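Local coordinates for protein N-acetyl-beta-D glucosaminidase (Rhizomucor miehei CAU432, PDB 4ZM6) that probably hydrolyses terminal N-acetyl-beta-D-glucosamine residues through a family 3 glycoside hydrolase region and binds acetyl-coenzyme A in a GCN5-related acetyltransferase region, at residues A[103-108]-A[369-374]; A[725-730]-A[801-806]; A[771-776]-A[790-795]. One frame throughout, in Å; residues are numbered along the deposited sequence.

How the interactions relate
Going from the N terminus, interaction 1 comes first: it brings the end of helix 99-105 against the run into strand 373-377, closing a loop of 260 residues and joining the glycosidase region to the edge strand of a six-stranded mixed sheet. Much later, interaction 2 opens on helix 721-731 and closes at the end of strand 794-802. Interaction 3 is nested inside that loop, linking the exit of strand 763-771 to the start of the same strand 794-802. Interactions 2 and 3 thus sit at the two ends of one strand in the C-terminal acetyltransferase region, their nearest atoms about 14 Å apart. Interaction 1 touches neither.

Interaction 1 (A[103-108]-A[369-374]); sequences GALGSS and DRVPTV
L105 lays its CD2 methyl over one face of the R370 guanidinium, with CD2 3.5 Å from R370 CZ and roughly above the centre of the group. The leucine chain is extended, CG anti to the backbone N (chi1 -151°), which carries its branched end from the last turn of helix 99-105 out to the arginine. Its other methyl, CD1, reaches V371 CG2 at 4.1 Å; one methyl thus serves the guanidinium and the other the valine. R370 bends at chi3 (59°), turning its flat end back above the leucine and bringing NH2 to 4.3 Å from S107 CB. At the other end of the contact A104 CB lies 4.2 Å from V371 O, a carbonyl that is hydrogen-bonded to S521. S107 follows the helix-ending G106, whose phi is positive, and is the N-cap of the next helix: its OG bonds to A110 N and to D633 of helix 627-642. Beyond R370 lie T629 and R520, both acetyl-CoA-binding residues, and bound acetyl-CoA lies about 6 Å from the R370 side chain. No hydrogen bond crosses between 103-108 and 369-374. A methyl on the guanidinium face adds dispersion without using any N-H, and R370 and R520, like charges held close beside the acetyl-CoA pocket, may together make this side of the pocket more positive.

Interaction 2 (A[725-730]-A[801-806]); sequences YAFQQR and GVAQEE
F727 meets the end of strand 794-802 and A803 just past it with the rim of its ring. CZ comes to 3.6 Å from G801 O and CE1 to 3.9 Å from A803 N. Between these two, near the ring plane, V802 C lies 4.1 Å from F727 CZ. One methyl joins this backbone contact: A803 CB is 3.9 Å from F727 CE1. The ring gets there because CG stands anti to the backbone N (chi1 177°), swinging the phenyl from the flank of helix 721-731 out to the strand. Within the helix, Q728 places its NE2 at the ring edge, in plane. Farther along, Q804 bends at chi2 and brings NE2 to 4.1 Å from R730 O, too long for a hydrogen bond. R730 itself approaches E805 only loosely, its NH2 6.6 Å from E805 OE1.

The second shell holds both partners in place. F727 also packs on V763 and S766 of strand 763-771 and on F732, and the same strand pairs through S766 and I764 with the backbones of G801 and A803. N731 spans the two sides, bonding through ND2 to F727 O and weakly through OD1 to Q804 N. The glycine-rich turn that follows is reminiscent, by sequence alone, of the pyrophosphate-binding turn of GNAT motif A; the sulfate about 4 Å from the V802 side chain, which points away from the helix, is probably from crystallisation.

With no hydrogen bond between 725-730 and 801-806, cohesion rests on van der Waals contact. The slightly positive C-H rim turned to G801 O probably adds a weak electrostatic attraction, and the more polar Q804 and R730 stay at the margin.

Interaction 3 (A[771-776]-A[790-795]); sequences TTHVSH and FGERSG
T772 takes chi1 -51°, which sets OG1 beside its own backbone N, and S794 takes chi1 58°, which tucks OG between its backbone N and carbonyl carbon. The two hydroxyls therefore face each other, T772 OG1 lying 2.6 Å from S794 OG. T772 OG1 is also 3.1 Å from S794 O. That carbonyl accepts T772 N at 2.8 Å in a nearly straight bond, so backbone and side chain of the threonine converge on it. S794 OG in turn donates to G791 O at 2.8 Å, from well above the carbonyl plane, tying the serine to the loop before it. T772 CB and CG2 lie against E792 O.

Farther out, H773 NE2 donates to E792 OE1 at 2.9 Å. The carboxylate oxygen lies in the ring plane, whereas the imidazole meets it from above the carboxylate plane; the two planes are 51° apart. The E792 chain bends at chi2 to turn its end to the histidine. T772 CG2 covers one face of the same imidazole, 3.7 Å above its plane. R793 curls back until NH2 is 3.6 Å from T772 O, a loose approach. T771 OG1 is bonded to R826, outside the pair.

T771 to V774 form a type II turn, H773 having positive phi; T771 O accepts from both V774 N and S775 N. Across from it, R793 centres an inverse gamma turn. Next to these turns T771 and G795 make an antiparallel, non-hydrogen-bonded bridge at the end of strand 763-771, with the T772 N to S794 O bond just beyond it. The arrangement, with strand 794-802 parallel to strand 830-836 on its other side, is consistent with the central sheet of the GNAT fold.

Interaction 1 (A[103-108]-A[369-374])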
loop_
_atom_site.group_PDB
_atom_site.type_symbol
_atom_site.label_atom_id
_atom_site.label_comp_id
_atom_site.label_asym_id
_atom_site.label_seq_id
_atom_site.Cartn_x
_atom_site.Cartn_y
_atom_site.Cartn_z
ATOM N N GLY A 103 -21.448 2.811 -1.820
ATOM C CA GLY A 103 -20.522 1.759 -1.405
ATOM C C GLY A 103 -20.959 0.390 -1.894
ATOM O O GLY A 103 -20.160 -0.379 -2.432
ATOM N N ALA A 104 -22.240 0.094 -1.709
ATOM C CA ALA A 104 -22.829 -1.158 -2.179
ATOM C C ALA A 104 -22.780 -1.254 -3.701
ATOM O O ALA A 104 -22.536 -2.328 -4.254
ATOM C CB ALA A 104 -24.269 -1.273 -1.693
ATOM N N LEU A 105 -23.028 -0.118 -4.354
ATOM C CA LEU A 105 -22.924 0.018 -5.812
ATOM C C LEU A 105 -21.509 -0.325 -6.288
ATOM O O LEU A 105 -21.329 -1.075 -7.249
ATOM C CB LEU A 105 -23.293 1.448 -6.232
ATOM C CG LEU A 105 -23.903 1.643 -7.621
ATOM C CD1 LEU A 105 -24.372 3.084 -7.769
ATOM C CD2 LEU A 105 -22.928 1.273 -8.732
ATOM N N GLY A 106 -20.518 0.244 -5.608
ATOM C CA GLY A 106 -19.121 -0.158 -5.761
ATOM C C GLY A 106 -18.340 0.485 -6.894
ATOM O O GLY A 106 -17.321 -0.058 -7.319
ATOM N N SER A 107 -18.799 1.636 -7.379
ATOM C CA SER A 107 -18.118 2.347 -8.450
ATOM C C SER A 107 -17.773 3.762 -8.029
ATOM O O SER A 107 -18.658 4.599 -7.869
ATOM C CB SER A 107 -18.989 2.389 -9.709
ATOM O OG SER A 107 -18.478 3.319 -10.658
ATOM N N SER A 108 -16.478 4.025 -7.867
ATOM C CA SER A 108 -15.980 5.365 -7.558
ATOM C C SER A 108 -16.372 6.366 -8.642
ATOM O O SER A 108 -16.606 7.537 -8.349
ATOM C CB SER A 108 -14.460 5.342 -7.398
ATOM O OG SER A 108 -13.834 4.830 -8.564
ATOM N N ASP A 369 -31.012 1.509 -9.916
ATOM C CA ASP A 369 -31.206 0.120 -10.367
ATOM C C ASP A 369 -30.025 -0.796 -10.027
ATOM O O ASP A 369 -30.147 -2.026 -10.082
ATOM C CB ASP A 369 -31.436 0.067 -11.881
ATOM C CG ASP A 369 -32.794 0.596 -12.295
ATOM O OD1 ASP A 369 -33.634 0.890 -11.418
ATOM O OD2 ASP A 369 -33.032 0.710 -13.513
ATOM N N ARG A 370 -28.884 -0.193 -9.702
ATOM C CA ARG A 370 -27.671 -0.927 -9.353
ATOM C C ARG A 370 -27.371 -0.879 -7.843
ATOM O O ARG A 370 -26.289 -1.289 -7.419
ATOM C CB ARG A 370 -26.478 -0.339 -10.127
ATOM C CG ARG A 370 -26.687 -0.192 -11.634
ATOM C CD ARG A 370 -25.629 0.699 -12.281
ATOM N NE ARG A 370 -24.257 0.210 -12.090
ATOM C CZ ARG A 370 -23.151 0.941 -12.256
ATOM N NH1 ARG A 370 -23.223 2.226 -12.600
ATOM N NH2 ARG A 370 -21.958 0.386 -12.054
ATOM N N VAL A 371 -28.316 -0.374 -7.043
ATOM C CA VAL A 371 -28.085 -0.138 -5.605
ATOM C C VAL A 371 -28.570 -1.260 -4.670
ATOM O O VAL A 371 -27.757 -1.861 -3.972
ATOM C CB VAL A 371 -28.670 1.221 -5.156
ATOM C CG1 VAL A 371 -28.750 1.323 -3.639
ATOM C CG2 VAL A 371 -27.832 2.365 -5.715
ATOM N N PRO A 372 -29.882 -1.542 -4.633
ATOM C CA PRO A 372 -30.304 -2.488 -3.603
ATOM C C PRO A 372 -29.721 -3.890 -3.773
ATOM O O PRO A 372 -29.445 -4.323 -4.894
ATOM C CB PRO A 372 -31.829 -2.514 -3.744
ATOM C CG PRO A 372 -32.078 -2.134 -5.155
ATOM C CD PRO A 372 -30.997 -1.160 -5.517
ATOM N N THR A 373 -29.539 -4.569 -2.643
ATOM C CA THR A 373 -28.936 -5.889 -2.587
ATOM C C THR A 373 -29.944 -6.900 -2.039
ATOM O O THR A 373 -30.619 -6.632 -1.047
ATOM C CB THR A 373 -27.706 -5.891 -1.655
ATOM O OG1 THR A 373 -26.883 -4.748 -1.921
ATOM C CG2 THR A 373 -26.893 -7.158 -1.837
ATOM N N VAL A 374 -30.044 -8.054 -2.691
ATOM C CA VAL A 374 -30.757 -9.198 -2.143
ATOM C C VAL A 374 -29.731 -9.951 -1.315
ATOM O O VAL A 374 -28.741 -10.449 -1.855
ATOM C CB VAL A 374 -31.304 -10.108 -3.253
ATOM C CG1 VAL A 374 -31.952 -11.343 -2.656
ATOM C CG2 VAL A 374 -32.292 -9.340 -4.125
#

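Interaction 2 (A[725-730]-A[801-806])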
loop_
_atom_site.group_PDB
_atom_site.type_symbol
_atom_site.label_atom_id
_atom_site.label_comp_id
_atom_site.label_asym_id
_atom_site.label_seq_id
_atom_site.Cartn_x
_atom_site.Cartn_y
_atom_site.Cartn_z
ATOM N N TYR A 725 15.505 21.230 -32.112
ATOM C CA TYR A 725 14.847 21.505 -30.836
ATOM C C TYR A 725 14.433 22.982 -30.739
ATOM O O TYR A 725 13.306 23.292 -30.350
ATOM C CB TYR A 725 15.736 21.110 -29.648
ATOM C CG TYR A 725 16.018 19.616 -29.492
ATOM C CD1 TYR A 725 15.385 18.658 -30.288
ATOM C CD2 TYR A 725 16.902 19.164 -28.508
ATOM C CE1 TYR A 725 15.643 17.306 -30.118
ATOM C CE2 TYR A 725 17.166 17.814 -28.339
ATOM C CZ TYR A 725 16.535 16.890 -29.145
ATOM O OH TYR A 725 16.801 15.548 -28.981
ATOM N N ALA A 726 15.330 23.888 -31.111
ATOM C CA ALA A 726 15.011 25.318 -31.151
ATOM C C ALA A 726 13.771 25.586 -31.999
ATOM O O ALA A 726 12.913 26.386 -31.625
ATOM C CB ALA A 726 16.190 26.107 -31.695
ATOM N N PHE A 727 13.691 24.911 -33.141
ATOM C CA PHE A 727 12.545 25.018 -34.032
ATOM C C PHE A 727 11.267 24.574 -33.330
ATOM O O PHE A 727 10.305 25.333 -33.249
ATOM C CB PHE A 727 12.778 24.174 -35.277
ATOM C CG PHE A 727 11.622 24.156 -36.226
ATOM C CD1 PHE A 727 11.432 25.191 -37.122
ATOM C CD2 PHE A 727 10.738 23.087 -36.241
ATOM C CE1 PHE A 727 10.374 25.170 -38.010
ATOM C CE2 PHE A 727 9.676 23.056 -37.131
ATOM C CZ PHE A 727 9.492 24.101 -38.015
ATOM N N GLN A 728 11.275 23.353 -32.808
ATOM C CA GLN A 728 10.110 22.800 -32.103
ATOM C C GLN A 728 9.690 23.666 -30.905
ATOM O O GLN A 728 8.500 23.877 -30.673
ATOM C CB GLN A 728 10.387 21.362 -31.642
ATOM C CG GLN A 728 10.546 20.359 -32.774
ATOM C CD GLN A 728 9.265 20.152 -33.550
ATOM O OE1 GLN A 728 8.235 19.824 -32.977
ATOM N NE2 GLN A 728 9.325 20.339 -34.863
ATOM N N GLN A 729 10.664 24.175 -30.158
ATOM C CA GLN A 729 10.366 25.026 -29.010
ATOM C C GLN A 729 9.627 26.298 -29.412
ATOM O O GLN A 729 8.699 26.708 -28.726
ATOM C CB GLN A 729 11.643 25.391 -28.258
ATOM C CG GLN A 729 11.451 26.402 -27.143
ATOM C CD GLN A 729 12.764 26.780 -26.487
ATOM O OE1 GLN A 729 13.639 27.386 -27.117
ATOM N NE2 GLN A 729 12.915 26.428 -25.214
ATOM N N ARG A 730 10.041 26.933 -30.503
ATOM C CA ARG A 730 9.368 28.152 -30.952
ATOM C C ARG A 730 8.008 27.854 -31.593
ATOM O O ARG A 730 7.042 28.574 -31.342
ATOM C CB ARG A 730 10.246 28.959 -31.924
ATOM C CG ARG A 730 9.545 30.189 -32.494
ATOM C CD ARG A 730 10.497 31.183 -33.144
ATOM N NE ARG A 730 9.804 32.416 -33.539
ATOM C CZ ARG A 730 9.451 33.401 -32.707
ATOM N NH1 ARG A 730 9.715 33.326 -31.403
ATOM N NH2 ARG A 730 8.825 34.473 -33.183
ATOM N N GLY A 801 5.339 20.228 -39.728
ATOM C CA GLY A 801 5.157 21.621 -39.345
ATOM C C GLY A 801 6.114 22.568 -40.042
ATOM O O GLY A 801 7.297 22.266 -40.215
ATOM N N VAL A 802 5.586 23.721 -40.440
ATOM C CA VAL A 802 6.371 24.797 -41.024
ATOM C C VAL A 802 6.423 25.931 -40.012
ATOM O O VAL A 802 5.523 26.063 -39.192
ATOM C CB VAL A 802 5.704 25.298 -42.313
ATOM C CG1 VAL A 802 6.590 26.312 -43.026
ATOM C CG2 VAL A 802 5.364 24.117 -43.215
ATOM N N ALA A 803 7.476 26.741 -40.062
ATOM C CA ALA A 803 7.600 27.901 -39.176
ATOM C C ALA A 803 6.515 28.906 -39.506
ATOM O O ALA A 803 6.053 28.960 -40.645
ATOM C CB ALA A 803 8.969 28.550 -39.328
ATOM N N GLN A 804 6.105 29.694 -38.511
ATOM C CA GLN A 804 5.084 30.734 -38.734
ATOM C C GLN A 804 5.505 31.724 -39.822
ATOM O O GLN A 804 4.766 31.962 -40.782
ATOM C CB GLN A 804 4.665 31.497 -37.451
ATOM C CG GLN A 804 5.579 31.464 -36.229
ATOM C CD GLN A 804 5.054 30.540 -35.137
ATOM O OE1 GLN A 804 4.643 29.408 -35.406
ATOM N NE2 GLN A 804 5.058 31.024 -33.896
ATOM N N GLU A 805 6.705 32.276 -39.661
ATOM C CA GLU A 805 7.299 33.198 -40.627
ATOM C C GLU A 805 7.206 32.718 -42.089
ATOM O O GLU A 805 6.963 33.520 -42.995
ATOM C CB GLU A 805 8.772 33.408 -40.266
ATOM C CG GLU A 805 9.488 34.486 -41.069
ATOM C CD GLU A 805 9.155 35.895 -40.613
ATOM O OE1 GLU A 805 8.423 36.058 -39.609
ATOM O OE2 GLU A 805 9.637 36.845 -41.264
ATOM N N GLU A 806 7.388 31.414 -42.300
ATOM C CA GLU A 806 7.604 30.845 -43.633
ATOM C C GLU A 806 6.348 30.243 -44.266
ATOM O O GLU A 806 6.433 29.527 -45.274
ATOM C CB GLU A 806 8.691 29.768 -43.553
ATOM C CG GLU A 806 9.938 30.189 -42.785
ATOM C CD GLU A 806 10.694 31.333 -43.439
ATOM O OE1 GLU A 806 10.576 31.508 -44.672
ATOM O OE2 GLU A 806 11.420 32.052 -42.714
#

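Interaction 3 (A[771-776]-A[790-795])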
loop_
_atom_site.group_PDB
_atom_site.type_symbol
_atom_site.label_atom_id
_atom_site.label_comp_id
_atom_site.label_asym_id
_atom_site.label_seq_id
_atom_site.Cartn_x
_atom_site.Cartn_y
_atom_site.Cartn_z
ATOM N N THR A 771 9.864 3.977 -40.879
ATOM C CA THR A 771 9.807 2.899 -41.855
ATOM C C THR A 771 10.054 1.561 -41.174
ATOM O O THR A 771 11.026 1.401 -40.435
ATOM C CB THR A 771 10.856 3.082 -42.969
ATOM O OG1 THR A 771 10.668 4.347 -43.617
ATOM C CG2 THR A 771 10.747 1.969 -44.001
ATOM N N THR A 772 9.173 0.605 -41.441
ATOM C CA THR A 772 9.308 -0.738 -40.914
ATOM C C THR A 772 10.670 -1.352 -41.263
ATOM O O THR A 772 11.085 -1.338 -42.417
ATOM C CB THR A 772 8.189 -1.633 -41.469
ATOM O OG1 THR A 772 6.925 -0.995 -41.260
ATOM C CG2 THR A 772 8.196 -3.012 -40.804
ATOM N N HIS A 773 11.349 -1.870 -40.243
ATOM C CA HIS A 773 12.700 -2.465 -40.336
ATOM C C HIS A 773 13.859 -1.485 -40.554
ATOM O O HIS A 773 14.997 -1.915 -40.729
ATOM C CB HIS A 773 12.751 -3.577 -41.385
ATOM C CG HIS A 773 11.747 -4.659 -41.156
ATOM N ND1 HIS A 773 11.506 -5.194 -39.909
ATOM C CD2 HIS A 773 10.932 -5.316 -42.015
ATOM C CE1 HIS A 773 10.575 -6.126 -40.007
ATOM N NE2 HIS A 773 10.212 -6.220 -41.275
ATOM N N VAL A 774 13.585 -0.185 -40.525
ATOM C CA VAL A 774 14.630 0.821 -40.668
ATOM C C VAL A 774 14.731 1.633 -39.383
ATOM O O VAL A 774 15.812 1.775 -38.810
ATOM C CB VAL A 774 14.347 1.736 -41.872
ATOM C CG1 VAL A 774 15.306 2.922 -41.905
ATOM C CG2 VAL A 774 14.425 0.935 -43.165
ATOM N N SER A 775 13.597 2.162 -38.936
ATOM C CA SER A 775 13.505 2.839 -37.649
ATOM C C SER A 775 13.772 1.876 -36.486
ATOM O O SER A 775 13.610 0.668 -36.622
ATOM C CB SER A 775 12.120 3.480 -37.509
ATOM O OG SER A 775 11.803 4.260 -38.653
ATOM N N HIS A 776 14.156 2.427 -35.338
ATOM C CA HIS A 776 14.532 1.631 -34.167
ATOM C C HIS A 776 13.391 0.708 -33.764
ATOM O O HIS A 776 12.230 1.038 -33.969
ATOM C CB HIS A 776 14.906 2.552 -32.997
ATOM C CG HIS A 776 15.711 1.884 -31.924
ATOM N ND1 HIS A 776 15.149 1.390 -30.766
ATOM C CD2 HIS A 776 17.040 1.652 -31.820
ATOM C CE1 HIS A 776 16.092 0.873 -30.001
ATOM N NE2 HIS A 776 17.251 1.021 -30.617
ATOM N N PHE A 790 -1.162 -2.432 -43.420
ATOM C CA PHE A 790 0.057 -1.964 -44.067
ATOM C C PHE A 790 0.982 -3.170 -44.058
ATOM O O PHE A 790 0.857 -4.037 -43.201
ATOM C CB PHE A 790 0.679 -0.801 -43.290
ATOM C CG PHE A 790 -0.231 0.387 -43.147
ATOM C CD1 PHE A 790 -1.262 0.387 -42.217
ATOM C CD2 PHE A 790 -0.062 1.508 -43.945
ATOM C CE1 PHE A 790 -2.104 1.477 -42.092
ATOM C CE2 PHE A 790 -0.900 2.600 -43.821
ATOM C CZ PHE A 790 -1.922 2.583 -42.896
ATOM N N GLY A 791 1.901 -3.256 -45.004
ATOM C CA GLY A 791 2.677 -4.483 -45.145
ATOM C C GLY A 791 3.935 -4.503 -44.306
ATOM O O GLY A 791 4.024 -3.847 -43.269
ATOM N N GLU A 792 4.894 -5.297 -44.767
ATOM C CA GLU A 792 6.283 -5.195 -44.349
ATOM C C GLU A 792 6.894 -3.948 -44.974
ATOM O O GLU A 792 7.613 -3.199 -44.318
ATOM C CB GLU A 792 7.062 -6.418 -44.826
ATOM C CG GLU A 792 6.666 -7.711 -44.142
ATOM C CD GLU A 792 7.370 -7.885 -42.817
ATOM O OE1 GLU A 792 8.613 -8.007 -42.828
ATOM O OE2 GLU A 792 6.686 -7.897 -41.771
ATOM N N ARG A 793 6.608 -3.751 -46.261
ATOM C CA ARG A 793 7.108 -2.603 -47.007
ATOM C C ARG A 793 6.206 -1.410 -46.708
ATOM O O ARG A 793 5.335 -1.043 -47.501
ATOM C CB ARG A 793 7.170 -2.918 -48.511
ATOM C CG ARG A 793 8.103 -4.072 -48.884
ATOM C CD ARG A 793 9.572 -3.659 -49.011
ATOM N NE ARG A 793 10.082 -2.907 -47.851
ATOM C CZ ARG A 793 10.720 -3.423 -46.796
ATOM N NH1 ARG A 793 10.969 -4.728 -46.702
ATOM N NH2 ARG A 793 11.116 -2.615 -45.815
ATOM N N SER A 794 6.442 -0.811 -45.546
ATOM C CA SER A 794 5.549 0.188 -44.991
ATOM C C SER A 794 6.290 1.220 -44.156
ATOM O O SER A 794 7.348 0.941 -43.582
ATOM C CB SER A 794 4.513 -0.504 -44.111
ATOM O OG SER A 794 5.145 -1.246 -43.083
ATOM N N GLY A 795 5.705 2.410 -44.075
ATOM C CA GLY A 795 6.277 3.510 -43.301
ATOM C C GLY A 795 5.270 4.631 -43.146
ATOM O O GLY A 795 4.081 4.423 -43.345
#